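Local coordinates for uncharacterized protein (Vibrio parahaemolyticus M0605, PDB 3X0T) that probably acts as the PirA component of a plasmid-encoded, pore-forming toxin, with a jelly-roll fold, at residues A[33-38]-A[88-93]; A[42-47]-A[77-82]; A[52-57]-A[66-71]. All coordinates share one frame; numbering follows the deposited sequence.

Contact 1. Residues A[33-38]-A[88-93]; sequences IIPEVG and AFYHQR. With NO3 (nitrate ion), chain C.
In the jelly-roll fold of PirA, the loop that leaves strand 22-30 is fastened to the residues leading into strand 91-98 through a single antiparallel bridge between E36 and F89. The pair is hydrogen-bonded in both directions: E36 N donates to F89 O at 3.0 Å, and F89 N donates back to E36 O at 2.9 Å. A second donor grips the same carbonyl, for Q92 NE2 also lies 2.9 Å from E36 O. F89 N and Q92 NE2 reach this oxygen from opposite faces of its plane, both well out of it, while E36 O itself lies nearly in the amide plane of Q92. The Q92 side chain leaves with CG wedged between the backbone N and the carbonyl carbon (chi1 62°) and then runs extended, which carries its amide across to the loop. Its OE1 passes 3.1 Å from G38 CA and accepts a hydrogen bond from the Y55 hydroxyl, so both ends of the amide are engaged. On the other side of the bridge P35 lies over one face of the Y90 ring in a CH-pi contact: CB stands 4.0 Å above the ring centre, almost exactly on the normal, and CD approaches CE1. A water joins Y90 OH to I33 O at the ring's edge. A88 CB packs 4.1 Å from P35 CB. V37 N donates almost straight to O2 of a nitrate ion, probably from the crystallisation liquor, while the E36 carboxylate forms a salt bridge with K29. With one carbonyl held by a backbone N-H and a side-chain amide, whose rotation is fixed in turn by Y55, the loop is tied by polar bonds at its middle and by proline-aromatic packing at one end.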
loop_
_atom_site.group_PDB
_atom_site.type_symbol
_atom_site.label_atom_id
_atom_site.label_comp_id
_atom_site.label_asym_id
_atom_site.label_seq_id
_atom_site.Cartn_x
_atom_site.Cartn_y
_atom_site.Cartn_z
ATOM N N ILE A 33 10.821 -4.362 -17.847
ATOM C CA ILE A 33 11.149 -5.310 -18.935
ATOM C C ILE A 33 10.182 -6.434 -18.898
ATOM O O ILE A 33 9.465 -6.662 -19.886
ATOM C CB ILE A 33 12.608 -5.780 -18.818
ATOM C CG1 ILE A 33 13.558 -4.615 -18.840
ATOM C CG2 ILE A 33 12.821 -6.800 -19.977
ATOM C CD1 ILE A 33 15.039 -5.014 -18.569
ATOM N N ILE A 34 10.095 -7.144 -17.795
ATOM C CA ILE A 34 9.210 -8.258 -17.598
ATOM C C ILE A 34 8.340 -7.941 -16.407
ATOM O O ILE A 34 8.823 -7.732 -15.292
ATOM C CB ILE A 34 9.979 -9.584 -17.368
ATOM C CG1 ILE A 34 11.032 -9.838 -18.443
ATOM C CG2 ILE A 34 9.013 -10.747 -17.158
ATOM C CD1 ILE A 34 10.459 -10.041 -19.829
ATOM N N PRO A 35 7.004 -7.877 -16.577
ATOM C CA PRO A 35 6.126 -7.512 -15.463
ATOM C C PRO A 35 6.102 -8.525 -14.382
ATOM O O PRO A 35 6.336 -9.731 -14.624
ATOM C CB PRO A 35 4.780 -7.319 -16.144
ATOM C CG PRO A 35 4.839 -8.242 -17.279
ATOM C CD PRO A 35 6.253 -8.173 -17.825
ATOM N N GLU A 36 5.714 -8.138 -13.175
ATOM C CA GLU A 36 5.690 -9.034 -12.014
ATOM C C GLU A 36 4.458 -8.774 -11.176
ATOM O O GLU A 36 3.959 -7.634 -11.093
ATOM C CB GLU A 36 6.902 -8.810 -11.117
ATOM C CG GLU A 36 8.204 -9.124 -11.716
ATOM C CD GLU A 36 9.414 -9.073 -10.737
ATOM O OE1 GLU A 36 9.173 -8.933 -9.453
ATOM O OE2 GLU A 36 10.583 -9.041 -11.220
ATOM N N VAL A 37 3.964 -9.804 -10.521
ATOM C CA VAL A 37 2.988 -9.680 -9.433
ATOM C C VAL A 37 3.632 -8.894 -8.284
ATOM O O VAL A 37 4.835 -8.990 -8.109
ATOM C CB VAL A 37 2.549 -11.129 -9.091
ATOM C CG1 VAL A 37 1.591 -11.130 -7.927
ATOM C CG2 VAL A 37 1.929 -11.780 -10.317
ATOM N N GLY A 38 2.851 -8.170 -7.524
ATOM C CA GLY A 38 3.317 -7.336 -6.449
ATOM C C GLY A 38 3.400 -7.963 -5.084
ATOM O O GLY A 38 3.749 -9.135 -4.953
ATOM N N ALA A 88 0.094 -9.271 -13.076
ATOM C CA ALA A 88 1.443 -8.737 -13.076
ATOM C C ALA A 88 1.462 -7.359 -13.734
ATOM O O ALA A 88 0.689 -7.109 -14.696
ATOM C CB ALA A 88 2.359 -9.708 -13.835
ATOM N N PHE A 89 2.347 -6.476 -13.265
ATOM C CA PHE A 89 2.415 -5.118 -13.733
ATOM C C PHE A 89 3.799 -4.727 -14.100
ATOM O O PHE A 89 4.800 -5.264 -13.563
ATOM C CB PHE A 89 1.922 -4.151 -12.633
ATOM C CG PHE A 89 0.512 -4.439 -12.160
ATOM C CD1 PHE A 89 -0.567 -4.177 -13.066
ATOM C CD2 PHE A 89 0.238 -4.919 -10.894
ATOM C CE1 PHE A 89 -1.880 -4.406 -12.582
ATOM C CE2 PHE A 89 -1.064 -5.117 -10.458
ATOM C CZ PHE A 89 -2.109 -4.856 -11.291
ATOM N N TYR A 90 3.955 -3.702 -14.938
ATOM C CA TYR A 90 5.225 -3.044 -15.205
ATOM C C TYR A 90 5.580 -2.048 -14.123
ATOM O O TYR A 90 6.761 -1.866 -13.809
ATOM C CB TYR A 90 5.150 -2.348 -16.556
ATOM C CG TYR A 90 5.094 -3.319 -17.708
ATOM C CD1 TYR A 90 6.256 -3.903 -18.226
ATOM C CD2 TYR A 90 3.884 -3.692 -18.276
ATOM C CE1 TYR A 90 6.238 -4.822 -19.259
ATOM C CE2 TYR A 90 3.858 -4.615 -19.329
ATOM C CZ TYR A 90 5.020 -5.158 -19.809
ATOM O OH TYR A 90 5.017 -6.106 -20.820
ATOM N N HIS A 91 4.586 -1.378 -13.563
ATOM C CA HIS A 91 4.717 -0.404 -12.486
ATOM C C HIS A 91 3.603 -0.616 -11.516
ATOM O O HIS A 91 2.451 -0.782 -11.948
ATOM C CB HIS A 91 4.718 1.042 -12.993
ATOM C CG HIS A 91 5.807 1.311 -13.977
ATOM N ND1 HIS A 91 7.120 1.532 -13.597
ATOM C CD2 HIS A 91 5.793 1.229 -15.346
ATOM C CE1 HIS A 91 7.854 1.608 -14.686
ATOM N NE2 HIS A 91 7.090 1.397 -15.752
ATOM N N GLN A 92 3.877 -0.533 -10.223
ATOM C CA GLN A 92 2.831 -0.660 -9.213
ATOM C C GLN A 92 3.286 0.046 -7.959
ATOM O O GLN A 92 4.490 0.187 -7.700
ATOM C CB GLN A 92 2.422 -2.127 -9.007
ATOM C CG GLN A 92 3.587 -3.019 -8.487
ATOM C CD GLN A 92 3.274 -4.424 -8.749
ATOM O OE1 GLN A 92 2.294 -4.990 -8.168
ATOM N NE2 GLN A 92 4.016 -5.105 -9.591
ATOM N N ARG A 93 2.301 0.445 -7.147
ATOM C CA ARG A 93 2.620 1.063 -5.876
ATOM C C ARG A 93 1.431 0.914 -4.944
ATOM O O ARG A 93 0.300 0.659 -5.410
ATOM C CB ARG A 93 2.989 2.547 -6.042
ATOM C CG ARG A 93 1.875 3.478 -6.496
ATOM C CD ARG A 93 2.296 4.899 -6.463
ATOM N NE ARG A 93 1.200 5.759 -6.879
ATOM C CZ ARG A 93 1.212 7.091 -6.727
ATOM N NH1 ARG A 93 2.285 7.691 -6.271
ATOM N NH2 ARG A 93 0.085 7.751 -6.984
HETATM N N NO3 C . 5.991 -12.356 -10.643
HETATM O O1 NO3 C . 6.515 -13.678 -10.613
HETATM O O2 NO3 C . 4.891 -12.595 -11.375
HETATM O O3 NO3 C . 6.672 -11.290 -10.065
HETATM O O HOH W 1 7.269 -7.784 -21.331
#

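Contact 2. Residues A[42-47]-A[77-82]; sequences DIENTG and DETYHL
D42 meets H81 across a non-hydrogen-bonded pair of the antiparallel strands 41-45 and 79-82, the latter an edge strand of its four-stranded sheet. From D42 CB, which sits 4.2 Å from T79 CG2, the side chain turns beside its own backbone N (chi1 -48°) and brings CG to the edge of the imidazole, in the ring plane. OD1 accepts a hydrogen bond from H81 ND1 at 2.8 Å, approached nearly along its C-O axis, although carboxylate and ring are inclined by 53°. OD2 has a weak hydrogen bond from H111, and H81 NE2 bonds to Q83 OE1.

On the opposite face I43 CG2 packs 4.0 Å from Y80 CB, and between these residues two backbone bonds close the hydrogen-bonded pair. N45 N continues the ladder to E78 O at 2.9 Å. Beyond it the weak bond from D77 N to N45 O ends the pairing; N45 OD1 accepts from G47 N in an Asx turn, and ND2 bonds to G49 O. A water bridges E44 OE2 and D77 O, and E44 OE1 bonds to the Y109 hydroxyl. With an acceptor at each ring nitrogen, H81 is fixed in orientation and probably favours its doubly protonated form.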
loop_
_atom_site.group_PDB
_atom_site.type_symbol
_atom_site.label_atom_id
_atom_site.label_comp_id
_atom_site.label_asym_id
_atom_site.label_seq_id
_atom_site.Cartn_x
_atom_site.Cartn_y
_atom_site.Cartn_z
ATOM N N ASP A 42 -0.492 -5.299 5.237
ATOM C CA ASP A 42 -1.558 -4.884 6.134
ATOM C C ASP A 42 -1.281 -3.456 6.570
ATOM O O ASP A 42 -0.143 -3.042 6.737
ATOM C CB ASP A 42 -1.643 -5.745 7.428
ATOM C CG ASP A 42 -1.593 -7.170 7.120
ATOM O OD1 ASP A 42 -2.328 -7.624 6.284
ATOM O OD2 ASP A 42 -0.761 -7.856 7.793
ATOM N N ILE A 43 -2.339 -2.675 6.736
ATOM C CA ILE A 43 -2.213 -1.321 7.252
ATOM C C ILE A 43 -2.933 -1.235 8.633
ATOM O O ILE A 43 -4.099 -1.633 8.732
ATOM C CB ILE A 43 -2.845 -0.300 6.284
ATOM C CG1 ILE A 43 -2.781 1.114 6.946
ATOM C CG2 ILE A 43 -4.271 -0.633 5.799
ATOM C CD1 ILE A 43 -3.183 2.252 6.004
ATOM N N GLU A 44 -2.199 -0.703 9.633
ATOM C CA GLU A 44 -2.807 -0.372 10.927
ATOM C C GLU A 44 -2.863 1.161 10.975
ATOM O O GLU A 44 -1.869 1.845 10.900
ATOM C CB GLU A 44 -1.881 -0.913 12.063
ATOM C CG GLU A 44 -2.397 -0.552 13.414
ATOM C CD GLU A 44 -1.422 -0.856 14.544
ATOM O OE1 GLU A 44 -0.203 -1.162 14.294
ATOM O OE2 GLU A 44 -1.844 -0.693 15.715
ATOM N N ASN A 45 -4.098 1.654 11.144
ATOM C CA ASN A 45 -4.290 3.089 11.268
ATOM C C ASN A 45 -4.093 3.521 12.714
ATOM O O ASN A 45 -4.876 3.069 13.573
ATOM C CB ASN A 45 -5.689 3.390 10.791
ATOM C CG ASN A 45 -6.006 4.900 10.827
ATOM O OD1 ASN A 45 -5.278 5.690 11.444
ATOM N ND2 ASN A 45 -7.064 5.269 10.115
ATOM N N THR A 46 -3.038 4.286 13.001
ATOM C CA THR A 46 -2.666 4.636 14.379
ATOM C C THR A 46 -2.979 6.130 14.661
ATOM O O THR A 46 -2.537 6.660 15.696
ATOM C CB THR A 46 -1.232 4.330 14.660
ATOM O OG1 THR A 46 -0.433 5.208 13.851
ATOM C CG2 THR A 46 -0.881 2.882 14.419
ATOM N N GLY A 47 -3.720 6.748 13.772
ATOM C CA GLY A 47 -4.129 8.163 13.952
ATOM C C GLY A 47 -5.584 8.227 14.355
ATOM O O GLY A 47 -6.184 7.252 14.798
ATOM N N ASP A 77 -7.534 3.028 14.466
ATOM C CA ASP A 77 -7.250 1.838 15.256
ATOM C C ASP A 77 -7.490 0.522 14.464
ATOM O O ASP A 77 -7.231 -0.549 15.052
ATOM C CB ASP A 77 -8.022 1.748 16.572
ATOM C CG ASP A 77 -8.114 3.044 17.347
ATOM O OD1 ASP A 77 -7.185 3.843 17.498
ATOM O OD2 ASP A 77 -9.201 3.276 17.858
ATOM N N GLU A 78 -8.023 0.540 13.255
ATOM C CA GLU A 78 -8.269 -0.713 12.547
ATOM C C GLU A 78 -7.019 -1.159 11.814
ATOM O O GLU A 78 -6.176 -0.333 11.408
ATOM C CB GLU A 78 -9.337 -0.542 11.447
ATOM C CG GLU A 78 -10.769 -0.256 11.935
ATOM C CD GLU A 78 -11.794 -0.182 10.745
ATOM O OE1 GLU A 78 -11.490 0.036 9.491
ATOM O OE2 GLU A 78 -12.922 -0.331 11.246
ATOM N N THR A 79 -6.958 -2.476 11.611
ATOM C CA THR A 79 -5.965 -3.061 10.741
ATOM C C THR A 79 -6.667 -3.744 9.590
ATOM O O THR A 79 -7.674 -4.425 9.770
ATOM C CB THR A 79 -5.068 -4.052 11.464
ATOM O OG1 THR A 79 -4.418 -3.366 12.547
ATOM C CG2 THR A 79 -4.133 -4.668 10.612
ATOM N N TYR A 80 -6.176 -3.565 8.371
ATOM C CA TYR A 80 -6.794 -4.076 7.179
ATOM C C TYR A 80 -5.795 -4.760 6.236
ATOM O O TYR A 80 -4.695 -4.244 6.088
ATOM C CB TYR A 80 -7.436 -2.950 6.398
ATOM C CG TYR A 80 -7.983 -3.352 5.101
ATOM C CD1 TYR A 80 -9.178 -4.102 5.048
ATOM C CD2 TYR A 80 -7.324 -3.066 3.890
ATOM C CE1 TYR A 80 -9.709 -4.492 3.837
ATOM C CE2 TYR A 80 -7.885 -3.433 2.669
ATOM C CZ TYR A 80 -9.081 -4.172 2.669
ATOM O OH TYR A 80 -9.602 -4.542 1.433
ATOM N N HIS A 81 -6.155 -5.913 5.669
ATOM C CA HIS A 81 -5.242 -6.641 4.734
ATOM C C HIS A 81 -5.553 -6.297 3.318
ATOM O O HIS A 81 -6.674 -6.478 2.817
ATOM C CB HIS A 81 -5.466 -8.148 4.929
ATOM C CG HIS A 81 -4.631 -8.910 3.955
ATOM N ND1 HIS A 81 -3.260 -9.047 4.088
ATOM C CD2 HIS A 81 -4.925 -9.546 2.811
ATOM C CE1 HIS A 81 -2.738 -9.735 3.073
ATOM N NE2 HIS A 81 -3.737 -10.060 2.289
ATOM N N LEU A 82 -4.572 -5.652 2.639
ATOM C CA LEU A 82 -4.669 -5.364 1.220
ATOM C C LEU A 82 -3.916 -6.434 0.470
ATOM O O LEU A 82 -2.675 -6.484 0.447
ATOM C CB LEU A 82 -4.024 -3.986 0.956
ATOM C CG LEU A 82 -3.984 -3.545 -0.505
ATOM C CD1 LEU A 82 -5.368 -3.500 -1.094
ATOM C CD2 LEU A 82 -3.265 -2.237 -0.657
HETATM O O HOH W 2 -4.511 -0.935 16.835
HETATM O O HOH W 3 -5.226 5.211 16.577
#

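Contact 3. Residues A[52-57]-A[66-71]; sequences TIQYQW and WKVAKS
Y55 O accepts two hydrogen bonds from the neighbouring strand, from A69 N at 2.9 Å and from K70 N at 3.2 Å, both lying in its carbonyl plane. Y55 N completes the exchange by donating to K70 O. A69 and K70 thus face one residue, a classic beta bulge in the hairpin of strands 51-58 and 67-74, where the latter forms the sheet's edge and turns a corner at A69. Past the bulge the regular pairing resumes, W57 N donating to K67 O and K67 N to W57 O.

The amides of Q54 and Q56 form a relay on one face: Q56 NE2 donates to Q54 OE1 in its carbonyl plane at 2.9 Å, and Q54 NE2 passes on to S71 OG at 2.9 Å. Q56 OE1, lying 3.4 Å from W66 CB, accepts from R93. On the opposite face K67 CD makes a CH-pi contact, 3.6 Å from the centroid of the six-membered ring of W57 and offset toward the rim of the indole, which a chi1 of 71° turns across to the lysine. The ammonium of K67 is bonded to G65 O, that of K70 to Q83 O.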
loop_
_atom_site.group_PDB
_atom_site.type_symbol
_atom_site.label_atom_id
_atom_site.label_comp_id
_atom_site.label_asym_id
_atom_site.label_seq_id
_atom_site.Cartn_x
_atom_site.Cartn_y
_atom_site.Cartn_z
ATOM N N THR A 52 -7.541 6.226 3.349
ATOM C CA THR A 52 -7.757 5.287 2.229
ATOM C C THR A 52 -6.432 4.623 1.827
ATOM O O THR A 52 -5.425 5.330 1.753
ATOM C CB THR A 52 -8.325 6.039 1.048
ATOM O OG1 THR A 52 -9.638 6.495 1.420
ATOM C CG2 THR A 52 -8.464 5.146 -0.185
ATOM N N ILE A 53 -6.427 3.322 1.611
ATOM C CA ILE A 53 -5.277 2.662 1.025
ATOM C C ILE A 53 -5.638 2.231 -0.378
ATOM O O ILE A 53 -6.754 1.714 -0.618
ATOM C CB ILE A 53 -4.780 1.505 1.908
ATOM C CG1 ILE A 53 -3.412 1.010 1.407
ATOM C CG2 ILE A 53 -5.799 0.381 2.070
ATOM C CD1 ILE A 53 -2.725 0.067 2.370
ATOM N N GLN A 54 -4.721 2.438 -1.312
ATOM C CA GLN A 54 -4.970 2.011 -2.704
ATOM C C GLN A 54 -3.791 1.237 -3.259
ATOM O O GLN A 54 -2.621 1.554 -2.997
ATOM C CB GLN A 54 -5.229 3.196 -3.681
ATOM C CG GLN A 54 -6.430 4.032 -3.241
ATOM C CD GLN A 54 -6.876 4.954 -4.277
ATOM O OE1 GLN A 54 -6.101 5.539 -5.067
ATOM N NE2 GLN A 54 -8.225 5.122 -4.301
ATOM N N TYR A 55 -4.115 0.226 -4.050
ATOM C CA TYR A 55 -3.147 -0.498 -4.876
ATOM C C TYR A 55 -3.263 0.079 -6.280
ATOM O O TYR A 55 -4.338 0.020 -6.842
ATOM C CB TYR A 55 -3.439 -2.005 -4.855
ATOM C CG TYR A 55 -2.250 -2.839 -5.125
ATOM C CD1 TYR A 55 -1.650 -2.872 -6.409
ATOM C CD2 TYR A 55 -1.624 -3.555 -4.105
ATOM C CE1 TYR A 55 -0.477 -3.585 -6.628
ATOM C CE2 TYR A 55 -0.450 -4.250 -4.324
ATOM C CZ TYR A 55 0.122 -4.263 -5.587
ATOM O OH TYR A 55 1.297 -4.963 -5.764
ATOM N N GLN A 56 -2.167 0.636 -6.800
ATOM C CA GLN A 56 -2.186 1.313 -8.095
ATOM C C GLN A 56 -1.202 0.673 -9.056
ATOM O O GLN A 56 -0.234 0.022 -8.605
ATOM C CB GLN A 56 -1.842 2.774 -7.925
ATOM C CG GLN A 56 -2.871 3.517 -7.080
ATOM C CD GLN A 56 -2.623 5.006 -7.020
ATOM O OE1 GLN A 56 -1.602 5.509 -7.522
ATOM N NE2 GLN A 56 -3.556 5.731 -6.405
ATOM N N TRP A 57 -1.441 0.844 -10.359
ATOM C CA TRP A 57 -0.580 0.272 -11.375
ATOM C C TRP A 57 -0.362 1.256 -12.489
ATOM O O TRP A 57 -1.155 2.190 -12.677
ATOM C CB TRP A 57 -1.112 -1.087 -11.879
ATOM C CG TRP A 57 -2.349 -0.955 -12.724
ATOM C CD1 TRP A 57 -3.662 -0.847 -12.287
ATOM C CD2 TRP A 57 -2.405 -0.867 -14.146
ATOM N NE1 TRP A 57 -4.493 -0.737 -13.357
ATOM C CE2 TRP A 57 -3.759 -0.717 -14.507
ATOM C CE3 TRP A 57 -1.437 -0.870 -15.172
ATOM C CZ2 TRP A 57 -4.152 -0.532 -15.857
ATOM C CZ3 TRP A 57 -1.834 -0.683 -16.486
ATOM C CH2 TRP A 57 -3.180 -0.534 -16.815
ATOM N N TRP A 66 -1.007 6.851 -13.173
ATOM C CA TRP A 66 -1.372 5.732 -12.269
ATOM C C TRP A 66 -2.863 5.397 -12.405
ATOM O O TRP A 66 -3.688 6.310 -12.570
ATOM C CB TRP A 66 -1.117 6.107 -10.811
ATOM C CG TRP A 66 0.353 6.164 -10.490
ATOM C CD1 TRP A 66 1.103 7.305 -10.232
ATOM C CD2 TRP A 66 1.247 5.061 -10.344
ATOM N NE1 TRP A 66 2.402 6.926 -9.941
ATOM C CE2 TRP A 66 2.520 5.566 -10.025
ATOM C CE3 TRP A 66 1.064 3.666 -10.475
ATOM C CZ2 TRP A 66 3.619 4.721 -9.805
ATOM C CZ3 TRP A 66 2.173 2.840 -10.295
ATOM C CH2 TRP A 66 3.447 3.363 -9.942
ATOM N N LYS A 67 -3.184 4.123 -12.276
ATOM C CA LYS A 67 -4.568 3.641 -12.281
ATOM C C LYS A 67 -4.837 2.901 -11.005
ATOM O O LYS A 67 -3.922 2.317 -10.421
ATOM C CB LYS A 67 -4.803 2.677 -13.469
ATOM C CG LYS A 67 -4.635 3.290 -14.831
ATOM C CD LYS A 67 -3.199 2.925 -15.390
ATOM C CE LYS A 67 -2.989 3.316 -16.867
ATOM N NZ LYS A 67 -3.039 4.764 -17.120
ATOM N N VAL A 68 -6.070 2.907 -10.514
ATOM C CA VAL A 68 -6.452 2.268 -9.303
ATOM C C VAL A 68 -6.948 0.825 -9.545
ATOM O O VAL A 68 -7.924 0.638 -10.266
ATOM C CB VAL A 68 -7.505 3.092 -8.529
ATOM C CG1 VAL A 68 -7.890 2.361 -7.226
ATOM C CG2 VAL A 68 -7.060 4.509 -8.328
ATOM N N ALA A 69 -6.248 -0.145 -8.972
ATOM C CA ALA A 69 -6.697 -1.551 -9.012
ATOM C C ALA A 69 -7.537 -1.893 -7.797
ATOM O O ALA A 69 -8.445 -2.737 -7.934
ATOM C CB ALA A 69 -5.509 -2.504 -9.094
ATOM N N LYS A 70 -7.227 -1.374 -6.608
ATOM C CA LYS A 70 -7.951 -1.678 -5.366
ATOM C C LYS A 70 -7.953 -0.450 -4.502
ATOM O O LYS A 70 -6.975 0.319 -4.508
ATOM C CB LYS A 70 -7.329 -2.834 -4.606
ATOM C CG LYS A 70 -7.350 -4.196 -5.310
ATOM C CD LYS A 70 -7.008 -5.370 -4.374
ATOM C CE LYS A 70 -7.206 -6.720 -4.997
ATOM N NZ LYS A 70 -7.040 -7.729 -3.894
ATOM N N SER A 71 -9.020 -0.266 -3.727
ATOM C CA SER A 71 -9.103 0.840 -2.799
ATOM C C SER A 71 -9.906 0.442 -1.565
ATOM O O SER A 71 -10.897 -0.297 -1.735
ATOM C CB SER A 71 -9.754 2.037 -3.485
ATOM O OG SER A 71 -9.712 3.217 -2.709
#

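How the contacts relate
Contacts 1 and 3 serve the same sheet, since strands 91-98 and 51-58 are neighbours in it: R93 O bonds to Q56 N, and the F89 ring stacks on W57. Contact 2 belongs to the other sheet, about 24 Å from contact 1 between centres and across the middle of the chain. It meets contact 3 through the apolar interior, where I43 and L82 pack on I53. All three are partly buried, but contact 3 lies nearest the chain centre and contact 1 farthest. Contacts 2 and 3 rest on strand ladders, with a histidine-carboxylate pair in one and glutamine amides in the other, whereas contact 1 has a single bridge.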